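Esterase D (Cellvibrio japonicus, PDB 2W46) probably helps degrade plant cell walls, the part described here being its calcium-containing family 35 carbohydrate-binding module, for which a glucuronate-binding site is known. Local coordinates at residues A[46-51]-A[126-131]; A[58-63]-A[102-107]. All coordinates share one frame; numbering follows the deposited sequence.

Contact 1 (A[46-51]-A[126-131]); sequences VVWAID and PNIDSL. With CA (calcium ion), chain C.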
ATOM      1  N   VAL A  46       0.502   4.778  -4.426  1.00  4.81           N
ATOM      2  CA  VAL A  46       0.407   5.103  -3.009  1.00  5.77           C
ATOM      3  C   VAL A  46       1.811   4.808  -2.479  1.00  5.89           C
ATOM      4  O   VAL A  46       2.418   3.793  -2.861  1.00  6.83           O
ATOM      5  CB  VAL A  46      -0.620   4.226  -2.304  1.00  5.66           C
ATOM      6  CG1 VAL A  46      -0.743   4.625  -0.843  1.00  6.60           C
ATOM      7  CG2 VAL A  46      -2.002   4.379  -3.007  1.00  8.04           C
ATOM      8  N   VAL A  47       2.343   5.694  -1.640  1.00  4.63           N
ATOM      9  CA  VAL A  47       3.765   5.609  -1.228  1.00  5.06           C
ATOM     10  C   VAL A  47       3.846   5.781   0.288  1.00  5.39           C
ATOM     11  O   VAL A  47       3.219   6.656   0.851  1.00  4.29           O
ATOM     12  CB  VAL A  47       4.625   6.724  -1.942  1.00  4.85           C
ATOM     13  CG1 VAL A  47       6.108   6.664  -1.528  1.00  5.70           C
ATOM     14  CG2 VAL A  47       4.457   6.614  -3.450  1.00  5.41           C
ATOM     15  N   TRP A  48       4.619   4.919   0.938  1.00  6.08           N
ATOM     16  CA  TRP A  48       4.803   4.993   2.370  1.00  6.12           C
ATOM     17  C   TRP A  48       6.299   4.963   2.626  1.00  6.47           C
ATOM     18  O   TRP A  48       7.103   4.670   1.719  1.00  5.59           O
ATOM     19  CB  TRP A  48       4.238   3.747   3.021  1.00  5.78           C
ATOM     20  CG  TRP A  48       2.768   3.427   2.780  1.00  5.51           C
ATOM     21  CD1 TRP A  48       1.736   3.784   3.564  1.00  5.72           C
ATOM     22  CD2 TRP A  48       2.228   2.591   1.743  1.00  6.31           C
ATOM     23  NE1 TRP A  48       0.548   3.239   3.074  1.00  5.91           N
ATOM     24  CE2 TRP A  48       0.838   2.513   1.949  1.00  3.86           C
ATOM     25  CE3 TRP A  48       2.787   1.914   0.646  1.00  6.80           C
ATOM     26  CZ2 TRP A  48       0.008   1.764   1.123  1.00  6.99           C
ATOM     27  CZ3 TRP A  48       1.949   1.165  -0.175  1.00  7.02           C
ATOM     28  CH2 TRP A  48       0.586   1.103   0.059  1.00  4.63           C
ATOM     29  N   ALA A  49       6.673   5.209   3.887  1.00  6.77           N
ATOM     30  CA  ALA A  49       8.069   5.121   4.268  1.00  5.76           C
ATOM     31  C   ALA A  49       8.150   4.403   5.594  1.00  6.27           C
ATOM     32  O   ALA A  49       7.402   4.696   6.524  1.00  6.82           O
ATOM     33  CB  ALA A  49       8.738   6.475   4.357  1.00  6.83           C
ATOM     34  N   ILE A  50       9.097   3.479   5.664  1.00  6.23           N
ATOM     35  CA  ILE A  50       9.306   2.654   6.841  1.00  6.16           C
ATOM     36  C   ILE A  50      10.809   2.672   7.214  1.00  6.78           C
ATOM     37  O   ILE A  50      11.684   2.472   6.344  1.00  6.29           O
ATOM     38  CB  ILE A  50       8.888   1.195   6.508  1.00  6.47           C
ATOM     39  CG1 ILE A  50       7.392   1.109   6.171  1.00  7.94           C
ATOM     40  CG2 ILE A  50       9.212   0.234   7.652  1.00  5.76           C
ATOM     41  CD1 ILE A  50       7.152   0.010   5.139  1.00  8.80           C
ATOM     42  N   ASP A  51      11.088   2.878   8.499  1.00  5.97           N
ATOM     43  CA  ASP A  51      12.453   2.739   9.029  1.00  7.16           C
ATOM     44  C   ASP A  51      12.551   1.356   9.690  1.00  7.52           C
ATOM     45  O   ASP A  51      11.722   1.011  10.528  1.00  8.64           O
ATOM     46  CB  ASP A  51      12.727   3.861  10.063  1.00  6.75           C
ATOM     47  CG  ASP A  51      14.146   3.823  10.588  1.00  6.01           C
ATOM     48  OD1 ASP A  51      15.022   4.478   9.990  1.00  9.83           O
ATOM     49  OD2 ASP A  51      14.375   3.101  11.565  1.00  6.81           O
ATOM     50  N   PRO A 126      -6.732  -0.682  -6.868  1.00  5.94           N
ATOM     51  CA  PRO A 126      -7.980  -0.725  -6.093  1.00  6.34           C
ATOM     52  C   PRO A 126      -7.857   0.394  -5.038  1.00  6.47           C
ATOM     53  O   PRO A 126      -6.790   1.003  -4.908  1.00  5.76           O
ATOM     54  CB  PRO A 126      -7.910  -2.077  -5.418  1.00  6.37           C
ATOM     55  CG  PRO A 126      -6.441  -2.416  -5.353  1.00  8.03           C
ATOM     56  CD  PRO A 126      -5.826  -1.805  -6.576  1.00  5.17           C
ATOM     57  N   ASN A 127      -8.916   0.675  -4.294  1.00  6.44           N
ATOM     58  CA  ASN A 127      -8.816   1.597  -3.156  1.00  5.08           C
ATOM     59  C   ASN A 127      -7.974   0.968  -2.049  1.00  5.07           C
ATOM     60  O   ASN A 127      -8.177  -0.208  -1.683  1.00  4.67           O
ATOM     61  CB  ASN A 127     -10.213   1.941  -2.638  1.00  4.77           C
ATOM     62  CG  ASN A 127     -11.050   2.732  -3.674  1.00  6.75           C
ATOM     63  OD1 ASN A 127     -12.302   2.788  -3.592  1.00 11.46           O
ATOM     64  ND2 ASN A 127     -10.363   3.373  -4.635  1.00  4.34           N
ATOM     65  N   ILE A 128      -7.048   1.735  -1.499  1.00  4.08           N
ATOM     66  CA  ILE A 128      -6.073   1.143  -0.573  1.00  4.29           C
ATOM     67  C   ILE A 128      -6.314   1.695   0.830  1.00  4.02           C
ATOM     68  O   ILE A 128      -6.150   2.889   1.069  1.00  3.15           O
ATOM     69  CB  ILE A 128      -4.591   1.446  -0.992  1.00  4.36           C
ATOM     70  CG1 ILE A 128      -4.255   0.980  -2.444  1.00  5.02           C
ATOM     71  CG2 ILE A 128      -3.650   0.882   0.034  1.00  5.40           C
ATOM     72  CD1 ILE A 128      -4.459  -0.482  -2.720  1.00  7.88           C
ATOM     73  N   ASP A 129      -6.749   0.822   1.735  1.00  3.45           N
ATOM     74  CA  ASP A 129      -7.093   1.240   3.107  1.00  4.15           C
ATOM     75  C   ASP A 129      -5.849   1.462   3.987  1.00  4.88           C
ATOM     76  O   ASP A 129      -5.745   2.460   4.720  1.00  5.48           O
ATOM     77  CB  ASP A 129      -7.979   0.169   3.753  1.00  3.33           C
ATOM     78  CG  ASP A 129      -8.397   0.526   5.196  1.00  5.92           C
ATOM     79  OD1 ASP A 129      -8.633   1.717   5.503  1.00  3.41           O
ATOM     80  OD2 ASP A 129      -8.549  -0.396   6.010  1.00  7.43           O
ATOM     81  N   SER A 130      -4.924   0.507   3.961  1.00  5.53           N
ATOM     82  CA  SER A 130      -3.801   0.537   4.914  1.00  4.91           C
ATOM     83  C   SER A 130      -2.672  -0.405   4.456  1.00  6.26           C
ATOM     84  O   SER A 130      -2.883  -1.291   3.592  1.00  5.41           O
ATOM     85  CB  SER A 130      -4.305   0.106   6.291  1.00  4.72           C
ATOM     86  OG  SER A 130      -4.856  -1.226   6.262  1.00  5.76           O
ATOM     87  N   LEU A 131      -1.480  -0.186   5.018  1.00  5.94           N
ATOM     88  CA  LEU A 131      -0.349  -1.112   4.874  1.00  6.40           C
ATOM     89  C   LEU A 131       0.078  -1.551   6.274  1.00  5.87           C
ATOM     90  O   LEU A 131       0.305  -0.710   7.145  1.00  6.60           O
ATOM     91  CB  LEU A 131       0.854  -0.433   4.194  1.00  6.32           C
ATOM     92  CG  LEU A 131       2.124  -1.280   4.084  1.00  7.58           C
ATOM     93  CD1 LEU A 131       1.899  -2.456   3.128  1.00  7.30           C
ATOM     94  CD2 LEU A 131       3.305  -0.402   3.560  1.00  7.67           C
TER
HETATM   95 CA    CA C1148      -7.309   3.764   6.030  1.00  6.85          CA
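Val46 opens the contact with its CG2 methyl, which slides past Ile128 and comes 4.1 Å from Ile128 CG1. Its other methyl, CG1, turns back along its own strand and lies over one face of the Trp48 indole. Trp48 carries most of the contact. With CG beside its own backbone N and anti to the carbonyl carbon (chi1 -58°), the indole offers its second face to Leu131. There Leu131 CB sits 4.0 Å from the centroid of the five-membered ring, 22° off the normal, a CH-pi contact, while Leu131 CD2 reaches Trp48 CD2 at 3.7 Å near the ring fusion. In the ring plane, at the edge, Ile128 CG2 meets Trp48 CZ2 at 3.9 Å. No hydrogen bond crosses here: strands 45-52 and 127-134 belong to the two facing sheets of the module's beta-sandwich, the axes of the segments 46-51 and 127-131 approach to 9.5 Å and run nearly parallel, and apolar side chains meet between the layers. Phe16 meets the indole with its ring roughly perpendicular. Further along, Ile50 CD1 touches Leu131 CD2 at 4.2 Å, the two side chains meeting at about a right angle. Between Ile128 and Leu131, Asp129 points away from strand 45-52 and binds calcium through its O (2.4 Å) and OD1 (2.5 Å); Gln10, Glu11, Thr31 and Gly34 also bind this ion.

Contact 2 (A[58-63]-A[102-107]); sequences RTLTIR and ATIDVD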
ATOM      1  N   ARG A  58      10.317  -8.936   5.739  1.00  8.29           N
ATOM      2  CA  ARG A  58       9.073  -8.477   6.349  1.00  7.93           C
ATOM      3  C   ARG A  58       7.880  -9.032   5.569  1.00  7.70           C
ATOM      4  O   ARG A  58       8.005  -9.297   4.366  1.00  8.89           O
ATOM      5  CB  ARG A  58       9.015  -6.942   6.322  1.00  8.00           C
ATOM      6  CG  ARG A  58       9.554  -6.286   7.581  1.00  7.78           C
ATOM      7  CD  ARG A  58      11.091  -6.331   7.613  1.00  8.15           C
ATOM      8  NE  ARG A  58      11.582  -5.684   8.833  1.00  7.76           N
ATOM      9  CZ  ARG A  58      12.871  -5.421   9.060  1.00 10.89           C
ATOM     10  NH1 ARG A  58      13.782  -5.694   8.111  1.00  6.86           N
ATOM     11  NH2 ARG A  58      13.247  -4.872  10.230  1.00  7.34           N
ATOM     12  N   THR A  59       6.741  -9.181   6.240  1.00  7.16           N
ATOM     13  CA  THR A  59       5.490  -9.496   5.578  1.00  8.01           C
ATOM     14  C   THR A  59       4.660  -8.221   5.504  1.00  7.87           C
ATOM     15  O   THR A  59       4.384  -7.586   6.543  1.00  9.20           O
ATOM     16  CB  THR A  59       4.715 -10.634   6.297  1.00  9.89           C
ATOM     17  OG1 THR A  59       5.550 -11.828   6.367  1.00  9.26           O
ATOM     18  CG2 THR A  59       3.364 -10.962   5.517  1.00  8.82           C
ATOM     19  N   LEU A  60       4.293  -7.836   4.289  1.00  6.06           N
ATOM     20  CA  LEU A  60       3.457  -6.663   4.072  1.00  6.18           C
ATOM     21  C   LEU A  60       2.041  -7.131   3.813  1.00  6.09           C
ATOM     22  O   LEU A  60       1.816  -8.070   3.038  1.00  6.32           O
ATOM     23  CB  LEU A  60       3.942  -5.825   2.871  1.00  5.63           C
ATOM     24  CG  LEU A  60       5.394  -5.351   2.794  1.00  9.67           C
ATOM     25  CD1 LEU A  60       5.587  -4.345   1.615  1.00  8.58           C
ATOM     26  CD2 LEU A  60       5.856  -4.774   4.143  1.00  5.17           C
ATOM     27  N   THR A  61       1.083  -6.481   4.464  1.00  6.16           N
ATOM     28  CA  THR A  61      -0.310  -6.777   4.228  1.00  6.98           C
ATOM     29  C   THR A  61      -1.026  -5.498   3.770  1.00  7.01           C
ATOM     30  O   THR A  61      -1.012  -4.462   4.480  1.00  7.79           O
ATOM     31  CB  THR A  61      -0.982  -7.266   5.503  1.00  7.48           C
ATOM     32  OG1 THR A  61      -0.274  -8.391   6.010  1.00  9.80           O
ATOM     33  CG2 THR A  61      -2.461  -7.689   5.235  1.00  8.08           C
ATOM     34  N   ILE A  62      -1.658  -5.583   2.600  1.00  5.79           N
ATOM     35  CA  ILE A  62      -2.301  -4.417   2.009  1.00  5.67           C
ATOM     36  C   ILE A  62      -3.795  -4.691   2.072  1.00  5.46           C
ATOM     37  O   ILE A  62      -4.267  -5.640   1.453  1.00  6.19           O
ATOM     38  CB  ILE A  62      -1.896  -4.224   0.505  1.00  5.70           C
ATOM     39  CG1 ILE A  62      -0.394  -3.912   0.385  1.00  8.01           C
ATOM     40  CG2 ILE A  62      -2.749  -3.079  -0.154  1.00  6.21           C
ATOM     41  CD1 ILE A  62       0.181  -4.387  -0.947  1.00  7.98           C
ATOM     42  N   ARG A  63      -4.539  -3.852   2.774  1.00  5.01           N
ATOM     43  CA  ARG A  63      -5.982  -4.027   2.827  1.00  5.47           C
ATOM     44  C   ARG A  63      -6.590  -3.154   1.734  1.00  5.30           C
ATOM     45  O   ARG A  63      -6.215  -1.968   1.587  1.00  5.87           O
ATOM     46  CB  ARG A  63      -6.488  -3.624   4.203  1.00  6.09           C
ATOM     47  CG  ARG A  63      -7.963  -3.920   4.433  1.00  4.36           C
ATOM     48  CD  ARG A  63      -8.318  -3.904   5.965  1.00 10.90           C
ATOM     49  NE  ARG A  63      -9.712  -4.310   6.195  1.00  9.46           N
ATOM     50  CZ  ARG A  63     -10.761  -3.481   6.191  1.00 12.29           C
ATOM     51  NH1 ARG A  63     -10.600  -2.177   6.016  1.00  5.71           N
ATOM     52  NH2 ARG A  63     -11.993  -3.970   6.382  1.00  7.73           N
ATOM     53  N   ALA A 102      -4.055  -8.384   0.591  1.00  8.48           N
ATOM     54  CA  ALA A 102      -3.099  -9.064  -0.268  1.00  8.28           C
ATOM     55  C   ALA A 102      -1.853  -9.034   0.562  1.00  9.27           C
ATOM     56  O   ALA A 102      -1.555  -8.015   1.173  1.00  8.61           O
ATOM     57  CB  ALA A 102      -2.879  -8.295  -1.532  1.00  7.40           C
ATOM     58  N   THR A 103      -1.116 -10.134   0.564  1.00  9.77           N
ATOM     59  CA  THR A 103       0.072 -10.253   1.390  1.00 12.32           C
ATOM     60  C   THR A 103       1.290 -10.569   0.524  1.00 12.14           C
ATOM     61  O   THR A 103       1.167 -11.244  -0.521  1.00 12.62           O
ATOM     62  CB  THR A 103      -0.089 -11.325   2.436  1.00 12.57           C
ATOM     63  OG1 THR A 103       1.053 -11.289   3.311  1.00 17.66           O
ATOM     64  CG2 THR A 103      -0.163 -12.677   1.815  1.00 15.00           C
ATOM     65  N   ILE A 104       2.452 -10.076   0.942  1.00 11.26           N
ATOM     66  CA  ILE A 104       3.664 -10.225   0.135  1.00 10.59           C
ATOM     67  C   ILE A 104       4.854 -10.117   1.078  1.00 10.03           C
ATOM     68  O   ILE A 104       4.913  -9.195   1.891  1.00 10.04           O
ATOM     69  CB  ILE A 104       3.743  -9.140  -0.970  1.00 11.42           C
ATOM     70  CG1 ILE A 104       5.000  -9.272  -1.815  1.00 12.87           C
ATOM     71  CG2 ILE A 104       3.655  -7.756  -0.373  1.00 10.35           C
ATOM     72  CD1 ILE A 104       4.769  -9.732  -3.168  1.00 13.15           C
ATOM     73  N   ASP A 105       5.783 -11.064   0.987  1.00  9.04           N
ATOM     74  CA  ASP A 105       7.022 -10.936   1.766  1.00  9.11           C
ATOM     75  C   ASP A 105       8.034 -10.191   0.921  1.00  8.56           C
ATOM     76  O   ASP A 105       8.117 -10.413  -0.293  1.00  9.20           O
ATOM     77  CB  ASP A 105       7.587 -12.297   2.127  1.00  9.40           C
ATOM     78  CG  ASP A 105       6.715 -13.054   3.081  1.00 12.81           C
ATOM     79  OD1 ASP A 105       5.737 -12.506   3.637  1.00 13.29           O
ATOM     80  OD2 ASP A 105       7.018 -14.240   3.275  1.00 20.60           O
ATOM     81  N   VAL A 106       8.808  -9.322   1.572  1.00  7.53           N
ATOM     82  CA  VAL A 106       9.775  -8.485   0.931  1.00  7.06           C
ATOM     83  C   VAL A 106      11.012  -8.450   1.824  1.00  8.23           C
ATOM     84  O   VAL A 106      10.941  -8.794   3.006  1.00  8.14           O
ATOM     85  CB  VAL A 106       9.248  -7.039   0.748  1.00  6.64           C
ATOM     86  CG1 VAL A 106       7.947  -7.005  -0.124  1.00  5.47           C
ATOM     87  CG2 VAL A 106       9.028  -6.338   2.115  1.00  6.08           C
ATOM     88  N   ASP A 107      12.128  -7.998   1.277  1.00  8.54           N
ATOM     89  CA  ASP A 107      13.278  -7.639   2.135  1.00 10.17           C
ATOM     90  C   ASP A 107      13.260  -6.146   2.333  1.00  9.49           C
ATOM     91  O   ASP A 107      13.103  -5.406   1.361  1.00 11.25           O
ATOM     92  CB  ASP A 107      14.573  -8.060   1.466  1.00 10.84           C
ATOM     93  CG  ASP A 107      14.828  -9.542   1.616  1.00 13.57           C
ATOM     94  OD1 ASP A 107      15.220  -9.987   2.725  1.00 19.74           O
ATOM     95  OD2 ASP A 107      14.635 -10.247   0.634  1.00 17.97           O
TER
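Leu60 and Ile104 face each other as a hydrogen-bonded pair at the middle of an antiparallel ladder between strands 56-65 and 99-108, the latter an outer strand of its sheet in the beta-sandwich. Leu60 N gives a bond of 2.8 Å to Ile104 O, and Ile104 N returns one to Leu60 O, less straight, with an N-H...O angle of 149°. Arg58 with Val106 and Ile62 with Ala102 repeat the two-bond pattern, so six backbone bonds hold the strands together. On the face of Leu60, its CB meets Ile104 CG2 at 3.8 Å, and its CG lies 3.8 Å from Val106 CG2, the side chains crossing at about a right angle. The face of Thr59 is more polar. Thr59 and Asp105, a non-hydrogen-bonded pair, run side by side, and Thr59 OG1 donates to Asp105 OD1 at 2.8 Å from above the carboxylate, 50° out of its plane. With OG1 opposite its own backbone N (chi1 -174°), Thr103 brings that oxygen to 3.2 Å from Thr59 CG2. Beside Leu60 in the same sheet, Leu131 and Val133 of strand 127-134 touch it; from strand 85-88 of the other sheet, Val88 touches Ile62 and Ala102, and Tyr86 touches Ile104 and Val106. Farther out, Arg58 leads its guanidinium away from Val106, where NE is held by Gly135 O and NH1 by Ser54 O and Gly56 O.

Overall arrangement
After four short strands, the chain runs through 46-51 on strand 45-52 and, past a short turn, into 58-63 on strand 56-65. Contact 2 closes first, when 102-107 returns beside 58-63 after a 38-residue excursion. Contact 1 closes later, when 126-131 packs across from 46-51, so the whole of contact 2 falls within its 74-residue span. Contact 1 joins the two sheets face to face, whereas contact 2 pairs neighbours within one. Strand 127-134 lies next to 56-65 in that sheet, linking the two contacts: Arg63 NH1 makes a salt bridge with Asp129 OD2 (2.7 Å), and Leu131 CD1 packs against Ile62 CG1.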